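Local coordinates for lysozyme (PDB 6H9D), which belongs to the phage lysozyme family and, as the muramidase domain of SpmX, probably acts on or recognises peptidoglycan in cell morphogenesis, at residues A24-L27 / R31-I34. Numbering follows the deposited sequence. Where two conformers were deposited one is given.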
loop_
_atom_site.group_PDB
_atom_site.type_symbol
_atom_site.label_atom_id
_atom_site.label_comp_id
_atom_site.label_asym_id
_atom_site.label_seq_id
_atom_site.Cartn_x
_atom_site.Cartn_y
_atom_site.Cartn_z
ATOM N N ALA A 24 18.706 10.597 4.816
ATOM C CA ALA A 24 17.924 11.403 3.863
ATOM C C ALA A 24 18.699 11.543 2.558
ATOM O O ALA A 24 19.849 11.954 2.610
ATOM C CB ALA A 24 17.654 12.753 4.457
ATOM N N SER A 25 18.062 11.174 1.453
ATOM C CA SER A 25 18.641 11.307 0.098
ATOM C C SER A 25 17.739 12.236 -0.717
ATOM O O SER A 25 16.533 12.172 -0.548
ATOM C CB SER A 25 18.848 9.976 -0.544
ATOM O OG SER A 25 17.652 9.484 -1.088
ATOM N N GLN A 26 18.328 13.047 -1.588
ATOM C CA GLN A 26 17.563 14.060 -2.340
ATOM C C GLN A 26 16.977 13.483 -3.625
ATOM O O GLN A 26 17.677 12.753 -4.328
ATOM C CB GLN A 26 18.436 15.283 -2.608
ATOM C CG GLN A 26 17.659 16.470 -3.140
ATOM C CD GLN A 26 18.452 17.740 -3.010
ATOM O OE1 GLN A 26 19.658 17.739 -3.159
ATOM N NE2 GLN A 26 17.779 18.832 -2.718
ATOM N N LEU A 27 15.723 13.829 -3.893
ATOM C CA LEU A 27 15.037 13.393 -5.124
ATOM C C LEU A 27 15.285 14.435 -6.213
ATOM O O LEU A 27 15.657 15.553 -5.884
ATOM C CB LEU A 27 13.539 13.281 -4.847
ATOM C CG LEU A 27 13.136 12.473 -3.621
ATOM C CD1 LEU A 27 11.732 12.839 -3.199
ATOM C CD2 LEU A 27 13.231 10.992 -3.896
ATOM N N ARG A 31 13.228 17.609 -3.178
ATOM C CA ARG A 31 12.732 17.128 -1.886
ATOM C C ARG A 31 13.650 16.015 -1.380
ATOM O O ARG A 31 14.449 15.461 -2.144
ATOM C CB ARG A 31 11.317 16.562 -2.020
ATOM C CG ARG A 31 10.246 17.591 -2.355
ATOM C CD ARG A 31 8.867 16.961 -2.434
ATOM N NE ARG A 31 8.831 15.811 -3.345
ATOM C CZ ARG A 31 8.068 14.733 -3.207
ATOM N NH1 ARG A 31 7.277 14.588 -2.151
ATOM N NH2 ARG A 31 8.102 13.793 -4.137
ATOM N N TRP A 32 13.505 15.682 -0.094
ATOM C CA TRP A 32 14.281 14.641 0.543
ATOM C C TRP A 32 13.394 13.442 0.878
ATOM O O TRP A 32 12.197 13.594 1.132
ATOM C CB TRP A 32 15.002 15.210 1.762
ATOM C CG TRP A 32 16.011 16.239 1.356
ATOM C CD1 TRP A 32 15.776 17.547 1.040
ATOM C CD2 TRP A 32 17.421 16.028 1.150
ATOM N NE1 TRP A 32 16.939 18.158 0.656
ATOM C CE2 TRP A 32 17.968 17.258 0.730
ATOM C CE3 TRP A 32 18.268 14.923 1.277
ATOM C CZ2 TRP A 32 19.323 17.409 0.438
ATOM C CZ3 TRP A 32 19.612 15.075 1.004
ATOM C CH2 TRP A 32 20.126 16.301 0.581
ATOM N N MET A 33 13.997 12.249 0.842
ATOM C CA MET A 33 13.324 11.004 1.134
ATOM C C MET A 33 14.109 10.274 2.230
ATOM O O MET A 33 15.325 10.343 2.269
ATOM C CB MET A 33 13.236 10.128 -0.121
ATOM C CG MET A 33 12.214 8.994 -0.022
ATOM S SD MET A 33 11.806 8.116 -1.592
ATOM C CE MET A 33 10.526 9.150 -2.305
ATOM N N ILE A 34 13.391 9.574 3.114
ATOM C CA ILE A 34 14.026 8.834 4.188
ATOM C C ILE A 34 13.113 7.672 4.596
ATOM O O ILE A 34 11.925 7.648 4.266
ATOM C CB ILE A 34 14.347 9.775 5.365
ATOM C CG1 ILE A 34 15.461 9.212 6.249
ATOM C CG2 ILE A 34 13.086 10.100 6.179
ATOM C CD1 ILE A 34 16.023 10.210 7.257
#
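Gln26 lies over one face of the Trp32 indole, its CB 3.6 Å from the centroid of the six-membered ring and almost straight above the ring centre, a CH-pi contact. With CG anti to the backbone N (chi1 -169°) and the chain extended beyond it, the glutamine runs on across the ring system, and its amide stacks on the indole with the two planes 25° apart. The NE2 of that amide is hydrogen-bonded to Gly30 O in the turn, which helps to hold the stacked group in place. At the ring's edge, near its plane, comes Ala24 O, 3.5 Å from Trp32 CZ3, while Ala24 CB touches Trp32 CE3. The guanidinium of Arg31 has Leu27 CD1 over one face, and its NE forms a salt bridge with Asp29.

Both strands belong to the small antiparallel beta hairpin, 24-26 with 32-35, of this phage-type lysozyme, set well away from the centre of the mostly helical chain. Ser25 and Met33 form its hydrogen-bonded pair, joined by Ser25 N to Met33 O (3.0 Å) and Met33 N to Ser25 O (2.9 Å). Gln26 and Trp32 are the adjoining non-hydrogen-bonded pair, their side chains sharing one face of the sheet. Nearer the turn, Leu27 N gives Arg31 O a nearly straight bond of 2.7 Å, at 177° about the hydrogen. On the face of Ser25 and Met33, the methionine chain bends at chi3 in the conformer given, bringing Met33 CE to 3.6 Å from Leu27 CD2, a contact the second conformer may not share; a glycerol molecule, probably from the crystallisation liquor, lies close to the same side chain.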